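Local coordinates for exopolysaccharide biosynthesis protein (Pantoea stewartii subsp. stewartii DC283, PDB 6TGF), which probably hydrolyses glycans of the exopolysaccharide biofilm, using a trimeric parallel beta-helix that resembles bacteriophage tailspikes, at residues L236-F241 against P253-M258; I269-P274 against F293-A298; G565-N570 against E609-V614; P613-R618 against R632-T637. All blocks are in the same frame, centred on the assembly; numbering follows the deposited sequence.

Contact 1: L236-F241 against P253-M258; sequences LSLFDF and PAIKAM. With EDO (1,2-ethanediol), chain C.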
loop_
_atom_site.group_PDB
_atom_site.type_symbol
_atom_site.label_atom_id
_atom_site.label_comp_id
_atom_site.label_asym_id
_atom_site.label_seq_id
_atom_site.Cartn_x
_atom_site.Cartn_y
_atom_site.Cartn_z
ATOM N N LEU B 236 5.715 -26.107 13.181
ATOM C CA LEU B 236 5.782 -26.226 14.664
ATOM C C LEU B 236 4.978 -25.082 15.294
ATOM O O LEU B 236 4.927 -23.989 14.690
ATOM C CB LEU B 236 7.243 -26.184 15.131
ATOM C CG LEU B 236 8.061 -27.457 14.910
ATOM C CD1 LEU B 236 9.532 -27.206 15.207
ATOM C CD2 LEU B 236 7.545 -28.604 15.765
ATOM N N SER B 237 4.367 -25.335 16.454
ATOM C CA SER B 237 3.622 -24.340 17.270
ATOM C C SER B 237 3.978 -24.526 18.748
ATOM O O SER B 237 4.692 -25.494 19.065
ATOM C CB SER B 237 2.133 -24.446 17.043
ATOM O OG SER B 237 1.613 -25.640 17.613
ATOM N N LEU B 238 3.482 -23.638 19.615
ATOM C CA LEU B 238 3.753 -23.661 21.078
ATOM C C LEU B 238 3.122 -24.904 21.720
ATOM O O LEU B 238 3.574 -25.273 22.820
ATOM C CB LEU B 238 3.227 -22.373 21.721
ATOM C CG LEU B 238 4.072 -21.122 21.478
ATOM C CD1 LEU B 238 3.331 -19.876 21.935
ATOM C CD2 LEU B 238 5.418 -21.224 22.177
ATOM N N PHE B 239 2.126 -25.522 21.070
ATOM C CA PHE B 239 1.530 -26.821 21.484
ATOM C C PHE B 239 2.638 -27.879 21.586
ATOM O O PHE B 239 2.600 -28.690 22.529
ATOM C CB PHE B 239 0.441 -27.291 20.513
ATOM C CG PHE B 239 -0.905 -26.612 20.622
ATOM C CD1 PHE B 239 -1.263 -25.869 21.739
ATOM C CD2 PHE B 239 -1.841 -26.754 19.608
ATOM C CE1 PHE B 239 -2.508 -25.264 21.824
ATOM C CE2 PHE B 239 -3.086 -26.151 19.695
ATOM C CZ PHE B 239 -3.419 -25.408 20.803
ATOM N N ASP B 240 3.597 -27.850 20.654
ATOM C CA ASP B 240 4.741 -28.800 20.588
ATOM C C ASP B 240 5.706 -28.548 21.752
ATOM O O ASP B 240 6.463 -29.480 22.085
ATOM C CB ASP B 240 5.473 -28.700 19.247
ATOM C CG ASP B 240 4.609 -29.082 18.059
ATOM O OD1 ASP B 240 4.018 -30.180 18.093
ATOM O OD2 ASP B 240 4.523 -28.272 17.117
ATOM N N PHE B 241 5.685 -27.343 22.336
ATOM C CA PHE B 241 6.547 -26.929 23.475
ATOM C C PHE B 241 5.744 -26.927 24.786
ATOM O O PHE B 241 6.283 -26.466 25.810
ATOM C CB PHE B 241 7.209 -25.582 23.168
ATOM C CG PHE B 241 8.329 -25.676 22.163
ATOM C CD1 PHE B 241 8.061 -25.703 20.802
ATOM C CD2 PHE B 241 9.650 -25.764 22.578
ATOM C CE1 PHE B 241 9.092 -25.805 19.878
ATOM C CE2 PHE B 241 10.680 -25.868 21.653
ATOM C CZ PHE B 241 10.399 -25.885 20.306
ATOM N N PRO B 253 6.593 -20.680 29.956
ATOM C CA PRO B 253 7.640 -21.694 29.813
ATOM C C PRO B 253 7.788 -22.203 28.370
ATOM O O PRO B 253 8.909 -22.335 27.914
ATOM C CB PRO B 253 7.178 -22.833 30.736
ATOM C CG PRO B 253 6.311 -22.144 31.764
ATOM C CD PRO B 253 5.613 -21.041 30.995
ATOM N N ALA B 254 6.660 -22.470 27.701
ATOM C CA ALA B 254 6.589 -22.945 26.298
ATOM C C ALA B 254 7.182 -21.881 25.367
ATOM O O ALA B 254 8.011 -22.239 24.509
ATOM C CB ALA B 254 5.160 -23.265 25.929
ATOM N N ILE B 255 6.770 -20.622 25.547
ATOM C CA ILE B 255 7.228 -19.448 24.742
ATOM C C ILE B 255 8.745 -19.293 24.906
ATOM O O ILE B 255 9.425 -19.084 23.884
ATOM C CB ILE B 255 6.457 -18.172 25.140
ATOM C CG1 ILE B 255 4.992 -18.250 24.702
ATOM C CG2 ILE B 255 7.140 -16.928 24.589
ATOM C CD1 ILE B 255 4.093 -17.225 25.354
ATOM N N LYS B 256 9.246 -19.393 26.142
ATOM C CA LYS B 256 10.696 -19.313 26.473
ATOM C C LYS B 256 11.439 -20.497 25.840
ATOM O O LYS B 256 12.542 -20.277 25.303
ATOM C CB LYS B 256 10.902 -19.282 27.990
ATOM C CG LYS B 256 10.453 -17.998 28.674
ATOM C CD LYS B 256 11.010 -17.836 30.070
ATOM C CE LYS B 256 10.308 -16.766 30.881
ATOM N NZ LYS B 256 9.467 -17.349 31.954
ATOM N N ALA B 257 10.859 -21.700 25.903
ATOM C CA ALA B 257 11.435 -22.956 25.366
ATOM C C ALA B 257 11.551 -22.866 23.839
ATOM O O ALA B 257 12.655 -23.126 23.312
ATOM C CB ALA B 257 10.594 -24.136 25.783
ATOM N N MET B 258 10.451 -22.515 23.160
ATOM C CA MET B 258 10.379 -22.418 21.677
ATOM C C MET B 258 11.318 -21.307 21.197
ATOM O O MET B 258 11.943 -21.489 20.132
ATOM C CB MET B 258 8.956 -22.127 21.190
ATOM C CG MET B 258 8.814 -22.232 19.682
ATOM S SD MET B 258 7.103 -22.131 19.113
ATOM C CE MET B 258 7.291 -22.673 17.417
HETATM C C1 EDO C . 5.213 -26.090 29.074
HETATM O O1 EDO C . 6.619 -25.947 29.121
HETATM C C2 EDO C . 4.732 -27.340 29.721
HETATM O O2 EDO C . 4.190 -27.165 31.019
#
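The ring of F241 lies against the backbone of M258: M258 CA sits 3.5 Å from the ring centroid and 15° off the normal, a CH-pi contact made by the main chain of a helix. From there the methionine side chain leads on, its CG carbon 3.6 Å from F241 CE1. M258 SD stands obliquely to the ring in a Met-aromatic contact, 4.8 Å from the centroid. At the F241 CD2 corner the ring meets the methyl group of A257, while A254 CB packs 3.4 Å from F241 O.

L238 supplies the second part of the grip. Its CD2 methyl touches M258 SD at 3.6 Å, the two side chains crossing at about a right angle, and its CD1 methyl meets I255 CG1. M258 can thread between L238 and F241 because CG is anti to the backbone N (chi1 -171°) and the chain beyond stays extended, which carries CE to L236.

Behind these side chains, S237 N braces the turn by donating to D240 OD2 at 3.0 Å; D240 OD1 forms a salt bridge with R228. W261 of the same helix meets the F241 ring at an inclined angle. The loop after strand 224-228 is thereby held on helix 252-265, and both pack through L238 and I255 on V271 of strand 271-272, the first strand of the parallel beta-helix, into which the helix leads.

Contact 2: I269-P274 against F293-A298; sequences ICVQFP and FRISGA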
loop_
_atom_site.group_PDB
_atom_site.type_symbol
_atom_site.label_atom_id
_atom_site.label_comp_id
_atom_site.label_asym_id
_atom_site.label_seq_id
_atom_site.Cartn_x
_atom_site.Cartn_y
_atom_site.Cartn_z
ATOM N N ILE B 269 11.305 -18.953 12.332
ATOM C CA ILE B 269 9.873 -19.019 12.766
ATOM C C ILE B 269 9.763 -18.489 14.201
ATOM O O ILE B 269 8.727 -17.876 14.527
ATOM C CB ILE B 269 9.267 -20.435 12.643
ATOM C CG1 ILE B 269 7.738 -20.371 12.758
ATOM C CG2 ILE B 269 9.893 -21.396 13.646
ATOM C CD1 ILE B 269 7.042 -21.703 12.911
ATOM N N CYS B 270 10.784 -18.733 15.025
ATOM C CA CYS B 270 10.905 -18.173 16.396
ATOM C C CYS B 270 9.714 -18.666 17.236
ATOM O O CYS B 270 9.674 -19.883 17.503
ATOM C CB CYS B 270 11.035 -16.655 16.315
ATOM S SG CYS B 270 11.648 -15.884 17.835
ATOM N N VAL B 271 8.768 -17.792 17.604
ATOM C CA VAL B 271 7.606 -18.127 18.484
ATOM C C VAL B 271 6.321 -18.102 17.646
ATOM O O VAL B 271 5.926 -17.008 17.198
ATOM C CB VAL B 271 7.510 -17.169 19.687
ATOM C CG1 VAL B 271 6.426 -17.597 20.664
ATOM C CG2 VAL B 271 8.845 -17.029 20.407
ATOM N N GLN B 272 5.693 -19.268 17.461
ATOM C CA GLN B 272 4.435 -19.441 16.686
ATOM C C GLN B 272 3.339 -19.969 17.618
ATOM O O GLN B 272 3.455 -21.125 18.069
ATOM C CB GLN B 272 4.661 -20.396 15.512
ATOM C CG GLN B 272 3.434 -20.586 14.628
ATOM C CD GLN B 272 3.035 -19.311 13.928
ATOM O OE1 GLN B 272 3.859 -18.634 13.317
ATOM N NE2 GLN B 272 1.758 -18.974 14.008
ATOM N N PHE B 273 2.322 -19.145 17.891
ATOM C CA PHE B 273 1.075 -19.538 18.599
ATOM C C PHE B 273 0.150 -20.267 17.630
ATOM O O PHE B 273 0.036 -19.876 16.471
ATOM C CB PHE B 273 0.320 -18.320 19.134
ATOM C CG PHE B 273 0.902 -17.667 20.361
ATOM C CD1 PHE B 273 1.845 -16.658 20.247
ATOM C CD2 PHE B 273 0.471 -18.030 21.628
ATOM C CE1 PHE B 273 2.363 -16.042 21.377
ATOM C CE2 PHE B 273 0.994 -17.417 22.757
ATOM C CZ PHE B 273 1.938 -16.423 22.628
ATOM N N PRO B 274 -0.546 -21.338 18.069
ATOM C CA PRO B 274 -1.707 -21.840 17.340
ATOM C C PRO B 274 -2.913 -20.954 17.686
ATOM O O PRO B 274 -2.770 -20.084 18.529
ATOM C CB PRO B 274 -1.853 -23.287 17.831
ATOM C CG PRO B 274 -1.215 -23.302 19.210
ATOM C CD PRO B 274 -0.257 -22.127 19.275
ATOM N N PHE B 293 13.812 -11.400 16.639
ATOM C CA PHE B 293 12.663 -11.829 17.479
ATOM C C PHE B 293 11.385 -11.751 16.640
ATOM O O PHE B 293 10.905 -10.635 16.374
ATOM C CB PHE B 293 12.522 -10.980 18.745
ATOM C CG PHE B 293 11.444 -11.470 19.681
ATOM C CD1 PHE B 293 10.122 -11.085 19.516
ATOM C CD2 PHE B 293 11.749 -12.340 20.714
ATOM C CE1 PHE B 293 9.134 -11.551 20.372
ATOM C CE2 PHE B 293 10.763 -12.805 21.569
ATOM C CZ PHE B 293 9.457 -12.408 21.399
ATOM N N ARG B 294 10.864 -12.907 16.224
ATOM C CA ARG B 294 9.545 -13.032 15.552
ATOM C C ARG B 294 8.554 -13.648 16.544
ATOM O O ARG B 294 8.954 -14.542 17.310
ATOM C CB ARG B 294 9.659 -13.868 14.273
ATOM C CG ARG B 294 8.326 -14.162 13.601
ATOM C CD ARG B 294 8.470 -15.144 12.458
ATOM N NE ARG B 294 7.186 -15.515 11.873
ATOM C CZ ARG B 294 6.324 -16.388 12.391
ATOM N NH1 ARG B 294 6.583 -17.001 13.535
ATOM N NH2 ARG B 294 5.189 -16.642 11.760
ATOM N N ILE B 295 7.312 -13.161 16.535
ATOM C CA ILE B 295 6.184 -13.729 17.328
ATOM C C ILE B 295 4.894 -13.502 16.531
ATOM O O ILE B 295 4.666 -12.361 16.088
ATOM C CB ILE B 295 6.155 -13.129 18.751
ATOM C CG1 ILE B 295 5.212 -13.900 19.676
ATOM C CG2 ILE B 295 5.832 -11.642 18.734
ATOM C CD1 ILE B 295 5.581 -13.791 21.136
ATOM N N SER B 296 4.116 -14.564 16.306
ATOM C CA SER B 296 2.932 -14.557 15.407
ATOM C C SER B 296 1.839 -15.481 15.951
ATOM O O SER B 296 2.180 -16.554 16.487
ATOM C CB SER B 296 3.326 -14.943 14.006
ATOM O OG SER B 296 2.264 -14.696 13.095
ATOM N N GLY B 297 0.577 -15.065 15.811
ATOM C CA GLY B 297 -0.612 -15.905 16.049
ATOM C C GLY B 297 -0.980 -16.699 14.809
ATOM O O GLY B 297 -0.308 -16.518 13.774
ATOM N N ALA B 298 -2.015 -17.540 14.908
ATOM C CA ALA B 298 -2.477 -18.474 13.852
ATOM C C ALA B 298 -2.392 -17.804 12.475
ATOM O O ALA B 298 -3.139 -16.832 12.245
ATOM C CB ALA B 298 -3.884 -18.929 14.150
#
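I269 O lies beside R294 NH1 at a distance too short to trust, so the details of this bond are doubtful. Next, C270 directs SG over the F293 ring, 4.9 Å from the centroid and 23° off the normal. V271 begins the parallel pairing, its N donating to R294 O and its O accepting from S296 N at 3.2 Å. Its side chain lies alongside I295, V271 CG1 3.9 Å from I295 CD1.

The bend at chi2 (65°) turns the Q272 amide toward the partner strand, with NE2 on the F273 side and OE1 on the R294 side. OE1 receives both R294 NH2, at 2.9 Å, and R294 NH1, an end-on grip by two nitrogens on one oxygen, while NE2 donates to F273 O. F273 N bonds to S296 O at 3.0 Å, and its ring edge meets the I295 side chain.

As in neighbouring rungs of a parallel beta-helix, apolar groups gather on the V271 and I295 face. The Q272 and S296 face is polar: S296 OG bonds S330 OG, and R294 binds Q272 OE1 and N301 OD1 of the second subunit, so its buried charge is probably spread over neutral oxygens of two chains.

Contact 3: G565-N570 against E609-V614; sequences GQSQFN and EGSSPV. With EDO (1,2-ethanediol), chain D.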
loop_
_atom_site.group_PDB
_atom_site.type_symbol
_atom_site.label_atom_id
_atom_site.label_comp_id
_atom_site.label_asym_id
_atom_site.label_seq_id
_atom_site.Cartn_x
_atom_site.Cartn_y
_atom_site.Cartn_z
ATOM N N GLY B 565 -5.527 40.269 -19.374
ATOM C CA GLY B 565 -5.693 40.255 -20.841
ATOM C C GLY B 565 -6.108 41.624 -21.346
ATOM O O GLY B 565 -6.295 42.523 -20.504
ATOM N N GLN B 566 -6.264 41.784 -22.663
ATOM C CA GLN B 566 -6.505 43.108 -23.299
ATOM C C GLN B 566 -7.566 43.006 -24.402
ATOM O O GLN B 566 -7.865 41.879 -24.849
ATOM C CB GLN B 566 -5.199 43.659 -23.873
ATOM C CG GLN B 566 -4.675 42.883 -25.072
ATOM C CD GLN B 566 -3.685 43.695 -25.867
ATOM O OE1 GLN B 566 -2.512 43.794 -25.514
ATOM N NE2 GLN B 566 -4.154 44.281 -26.956
ATOM N N SER B 567 -8.093 44.162 -24.817
ATOM C CA SER B 567 -8.959 44.352 -26.011
ATOM C C SER B 567 -8.074 44.612 -27.237
ATOM O O SER B 567 -6.988 45.204 -27.066
ATOM C CB SER B 567 -9.947 45.471 -25.788
ATOM O OG SER B 567 -10.616 45.813 -26.993
ATOM N N GLN B 568 -8.535 44.189 -28.419
ATOM C CA GLN B 568 -7.799 44.244 -29.713
ATOM C C GLN B 568 -6.673 43.202 -29.710
ATOM O O GLN B 568 -6.172 42.864 -28.619
ATOM C CB GLN B 568 -7.212 45.635 -29.977
ATOM C CG GLN B 568 -8.195 46.786 -29.794
ATOM C CD GLN B 568 -9.359 46.732 -30.754
ATOM O OE1 GLN B 568 -9.283 46.141 -31.828
ATOM N NE2 GLN B 568 -10.456 47.363 -30.369
ATOM N N PHE B 569 -6.306 42.710 -30.895
ATOM C CA PHE B 569 -5.108 41.862 -31.138
ATOM C C PHE B 569 -4.579 42.105 -32.559
ATOM O O PHE B 569 -3.944 41.197 -33.128
ATOM C CB PHE B 569 -5.446 40.387 -30.900
ATOM C CG PHE B 569 -6.666 39.902 -31.640
ATOM C CD1 PHE B 569 -7.927 40.026 -31.083
ATOM C CD2 PHE B 569 -6.556 39.328 -32.897
ATOM C CE1 PHE B 569 -9.051 39.583 -31.763
ATOM C CE2 PHE B 569 -7.682 38.887 -33.576
ATOM C CZ PHE B 569 -8.927 39.014 -33.008
ATOM N N ASN B 570 -4.825 43.300 -33.106
ATOM C CA ASN B 570 -4.339 43.723 -34.448
ATOM C C ASN B 570 -2.867 44.124 -34.318
ATOM O O ASN B 570 -2.478 44.615 -33.238
ATOM C CB ASN B 570 -5.197 44.845 -35.042
ATOM C CG ASN B 570 -5.271 46.077 -34.163
ATOM O OD1 ASN B 570 -6.247 46.272 -33.443
ATOM N ND2 ASN B 570 -4.242 46.907 -34.204
ATOM N N GLU B 609 -5.853 49.048 -16.979
ATOM C CA GLU B 609 -4.479 49.270 -17.501
ATOM C C GLU B 609 -4.471 49.018 -19.012
ATOM O O GLU B 609 -5.306 48.217 -19.482
ATOM C CB GLU B 609 -3.471 48.350 -16.811
ATOM C CG GLU B 609 -3.060 48.812 -15.426
ATOM C CD GLU B 609 -1.981 47.962 -14.776
ATOM O OE1 GLU B 609 -1.315 47.196 -15.499
ATOM O OE2 GLU B 609 -1.811 48.063 -13.546
ATOM N N GLY B 610 -3.557 49.679 -19.731
ATOM C CA GLY B 610 -3.331 49.507 -21.181
ATOM C C GLY B 610 -4.633 49.469 -21.963
ATOM O O GLY B 610 -5.495 50.334 -21.718
ATOM N N SER B 611 -4.770 48.502 -22.874
ATOM C CA SER B 611 -5.977 48.283 -23.712
ATOM C C SER B 611 -6.983 47.425 -22.934
ATOM O O SER B 611 -7.000 46.198 -23.133
ATOM C CB SER B 611 -5.602 47.666 -25.038
ATOM O OG SER B 611 -6.742 47.507 -25.869
ATOM N N SER B 612 -7.786 48.063 -22.076
ATOM C CA SER B 612 -8.702 47.416 -21.096
ATOM C C SER B 612 -9.563 46.356 -21.782
ATOM O O SER B 612 -10.098 46.598 -22.860
ATOM C CB SER B 612 -9.565 48.439 -20.407
ATOM O OG SER B 612 -10.399 47.825 -19.435
ATOM N N PRO B 613 -9.720 45.154 -21.180
ATOM C CA PRO B 613 -10.671 44.160 -21.680
ATOM C C PRO B 613 -12.121 44.438 -21.250
ATOM O O PRO B 613 -13.006 43.790 -21.779
ATOM C CB PRO B 613 -10.153 42.855 -21.057
ATOM C CG PRO B 613 -9.541 43.291 -19.742
ATOM C CD PRO B 613 -8.978 44.673 -20.003
ATOM N N VAL B 614 -12.325 45.383 -20.322
ATOM C CA VAL B 614 -13.648 45.715 -19.710
ATOM C C VAL B 614 -13.981 47.186 -19.998
ATOM O O VAL B 614 -13.078 48.034 -19.865
ATOM C CB VAL B 614 -13.639 45.421 -18.196
ATOM C CG1 VAL B 614 -14.920 45.872 -17.508
ATOM C CG2 VAL B 614 -13.376 43.949 -17.916
HETATM C C1 EDO D . -9.495 42.738 -35.617
HETATM O O1 EDO D . -10.550 41.812 -35.443
HETATM C C2 EDO D . -9.418 43.753 -34.533
HETATM O O2 EDO D . -8.329 43.585 -33.639
#
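S567 and S611 join a loop to the end of strand 602-610 with the turn that follows it, two segments whose CA atoms come nearest at Q566 and P613, 4.6 Å apart. S567 N donates to S611 O at 2.9 Å with a nearly straight N-H (162°), reaching the oxygen from above its carbonyl plane. The return bond uses a side chain: S611 OG donates to S567 O at 2.6 Å. Together they close a reciprocal pair between the same two residues. G565, with phi at 116°, occupies a backbone region that suits glycine, and its carbonyl oxygen faces the proline ring, 3.4 Å from P613 CG.

With OG anti to the backbone N (chi1 -177°), the S611 hydroxyl extends across to the other chain segment. S567 O has a second donor, Q566 NE2, which arrives at 3.0 Å from the opposite face of the carbonyl plane, so two bonds pin this oxygen. The same NE2 also donates to Q568 O, so one amide nitrogen reaches two successive carbonyls of its own loop, while Q566 OE1 is taken by G588 N. S567 OG bonds to G635 O.

Strands 558-564 and 602-610, members of one antiparallel sheet, each lead into this contact. P613 rests on V563, and the pairing of E609 with a strand of the third subunit continues that sheet across the trimer interface, where G610 O also accepts from H683 of that subunit.

Contact 4: P613-R618 against R632-T637; sequences PVLDVR and RLAGWT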
loop_
_atom_site.group_PDB
_atom_site.type_symbol
_atom_site.label_atom_id
_atom_site.label_comp_id
_atom_site.label_asym_id
_atom_site.label_seq_id
_atom_site.Cartn_x
_atom_site.Cartn_y
_atom_site.Cartn_z
ATOM N N PRO B 613 -9.720 45.154 -21.180
ATOM C CA PRO B 613 -10.671 44.160 -21.680
ATOM C C PRO B 613 -12.121 44.438 -21.250
ATOM O O PRO B 613 -13.006 43.790 -21.779
ATOM C CB PRO B 613 -10.153 42.855 -21.057
ATOM C CG PRO B 613 -9.541 43.291 -19.742
ATOM C CD PRO B 613 -8.978 44.673 -20.003
ATOM N N VAL B 614 -12.325 45.383 -20.322
ATOM C CA VAL B 614 -13.648 45.715 -19.710
ATOM C C VAL B 614 -13.981 47.186 -19.998
ATOM O O VAL B 614 -13.078 48.034 -19.865
ATOM C CB VAL B 614 -13.639 45.421 -18.196
ATOM C CG1 VAL B 614 -14.920 45.872 -17.508
ATOM C CG2 VAL B 614 -13.376 43.949 -17.916
ATOM N N LEU B 615 -15.238 47.462 -20.370
ATOM C CA LEU B 615 -15.777 48.825 -20.641
ATOM C C LEU B 615 -16.627 49.301 -19.457
ATOM O O LEU B 615 -16.509 50.486 -19.092
ATOM C CB LEU B 615 -16.618 48.793 -21.921
ATOM C CG LEU B 615 -15.883 48.407 -23.204
ATOM C CD1 LEU B 615 -16.824 48.485 -24.396
ATOM C CD2 LEU B 615 -14.663 49.285 -23.438
ATOM N N ASP B 616 -17.463 48.416 -18.902
ATOM C CA ASP B 616 -18.425 48.721 -17.807
ATOM C C ASP B 616 -18.411 47.583 -16.781
ATOM O O ASP B 616 -18.058 46.447 -17.154
ATOM C CB ASP B 616 -19.841 48.927 -18.354
ATOM C CG ASP B 616 -20.126 50.343 -18.824
ATOM O OD1 ASP B 616 -20.149 51.251 -17.968
ATOM O OD2 ASP B 616 -20.324 50.526 -20.042
ATOM N N VAL B 617 -18.786 47.895 -15.537
ATOM C CA VAL B 617 -18.976 46.917 -14.426
ATOM C C VAL B 617 -20.266 47.280 -13.682
ATOM O O VAL B 617 -20.403 48.453 -13.278
ATOM C CB VAL B 617 -17.767 46.900 -13.470
ATOM C CG1 VAL B 617 -17.996 45.991 -12.271
ATOM C CG2 VAL B 617 -16.483 46.517 -14.185
ATOM N N ARG B 618 -21.169 46.310 -13.525
ATOM C CA ARG B 618 -22.389 46.415 -12.682
ATOM C C ARG B 618 -22.406 45.227 -11.714
ATOM O O ARG B 618 -21.782 44.196 -12.038
ATOM C CB ARG B 618 -23.649 46.451 -13.552
ATOM C CG ARG B 618 -23.645 47.555 -14.601
ATOM C CD ARG B 618 -24.973 47.673 -15.321
ATOM N NE ARG B 618 -25.976 48.334 -14.494
ATOM C CZ ARG B 618 -26.220 49.644 -14.475
ATOM N NH1 ARG B 618 -25.541 50.473 -15.251
ATOM N NH2 ARG B 618 -27.156 50.123 -13.673
ATOM N N ARG B 632 -18.993 44.184 -18.725
ATOM C CA ARG B 632 -19.215 44.414 -20.176
ATOM C C ARG B 632 -17.882 44.180 -20.891
ATOM O O ARG B 632 -17.083 45.132 -20.997
ATOM C CB ARG B 632 -19.771 45.820 -20.429
ATOM C CG ARG B 632 -20.259 46.042 -21.853
ATOM C CD ARG B 632 -21.230 47.202 -21.971
ATOM N NE ARG B 632 -22.160 46.997 -23.075
ATOM C CZ ARG B 632 -22.118 47.614 -24.255
ATOM N NH1 ARG B 632 -21.187 48.516 -24.518
ATOM N NH2 ARG B 632 -23.022 47.328 -25.176
ATOM N N LEU B 633 -17.648 42.939 -21.325
ATOM C CA LEU B 633 -16.390 42.504 -21.985
ATOM C C LEU B 633 -16.254 43.254 -23.316
ATOM O O LEU B 633 -17.216 43.225 -24.108
ATOM C CB LEU B 633 -16.431 40.983 -22.177
ATOM C CG LEU B 633 -15.085 40.298 -22.402
ATOM C CD1 LEU B 633 -14.125 40.548 -21.245
ATOM C CD2 LEU B 633 -15.267 38.804 -22.616
ATOM N N ALA B 634 -15.112 43.919 -23.526
ATOM C CA ALA B 634 -14.828 44.817 -24.672
ATOM C C ALA B 634 -14.956 44.056 -25.995
ATOM O O ALA B 634 -14.956 42.812 -25.974
ATOM C CB ALA B 634 -13.449 45.412 -24.527
ATOM N N GLY B 635 -15.065 44.788 -27.105
ATOM C CA GLY B 635 -15.014 44.225 -28.467
ATOM C C GLY B 635 -13.608 43.764 -28.807
ATOM O O GLY B 635 -12.654 44.494 -28.468
ATOM N N TRP B 636 -13.483 42.589 -29.432
ATOM C CA TRP B 636 -12.201 41.988 -29.894
ATOM C C TRP B 636 -11.238 41.789 -28.717
ATOM O O TRP B 636 -10.037 42.076 -28.892
ATOM C CB TRP B 636 -11.559 42.847 -30.992
ATOM C CG TRP B 636 -12.380 42.976 -32.238
ATOM C CD1 TRP B 636 -12.827 44.131 -32.809
ATOM C CD2 TRP B 636 -12.849 41.905 -33.076
ATOM N NE1 TRP B 636 -13.540 43.855 -33.945
ATOM C CE2 TRP B 636 -13.573 42.498 -34.133
ATOM C CE3 TRP B 636 -12.732 40.510 -33.039
ATOM C CZ2 TRP B 636 -14.174 41.742 -35.139
ATOM C CZ3 TRP B 636 -13.326 39.763 -34.033
ATOM C CH2 TRP B 636 -14.036 40.374 -35.068
ATOM N N THR B 637 -11.737 41.322 -27.569
ATOM C CA THR B 637 -10.900 40.801 -26.453
ATOM C C THR B 637 -10.878 39.279 -26.580
ATOM O O THR B 637 -11.848 38.602 -26.246
ATOM C CB THR B 637 -11.339 41.341 -25.085
ATOM O OG1 THR B 637 -10.486 40.770 -24.092
ATOM C CG2 THR B 637 -12.774 41.039 -24.729
#
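The guanidinium of R632 has L615 at an oblique position, with L615 CD1 4.4 Å from R632 NH1. The D616 carboxylate is turned 59° from the guanidinium plane. These two side chains run side by side in the same direction, their CB atoms 3.7 Å apart, yet the charged ends stay separate: D616 OD2 and R632 NH1 are 5.0 Å apart. R632 reaches outward with CG anti to the backbone N (chi1 -170°) and an extended chain as far as NE, while D616 OD2 comes nearest to its aliphatic CD. W544 and P542 also pack against this arginine.

Main-chain bonds carry the pairing. L615 N donates to R632 O at 3.0 Å, R632 N donates to D616 O, and A634 N donates to P613 O at 2.7 Å, a nearly straight bond (172°). V614 and L633 form an antiparallel non-hydrogen-bonded pair. At L615 the chain turns a corner, so V614 and D616 belong to different faces.

L615 CG packs on A634 CB, 4.1 Å away, and L633 CD1 lies by P613 O. P613 CB meets T637 OG1, whose hydroxyl bonds to Q566 O.

The beta hairpin of strands 614-620 and 626-633 is thus fastened at its open end by peptide groups. The opposite charges of D616 and R632 may attract one another weakly, but at that separation they make no salt bridge, and the specific hold comes from the backbone.

Four contacts illustrate how an elongated trimer changes its bonding with position. Contacts 1 and 2 are buried and adjoin, L238 touching F273 and F239 touching P274, as helix 252-265 passes into strand 271-272; contact 1 is apolar, whereas contact 2 combines strand pairing with a polar cluster reaching the second subunit. Contacts 3 and 4 lie with centres about 75 to 85 Å from those of the first pair and share P613 and V614. Contact 3, partly buried, relies on serine and glutamine bonds in loops beside the third subunit. Contact 4 is largely buried hairpin pairing within one chain, with exposed L615 at its margin.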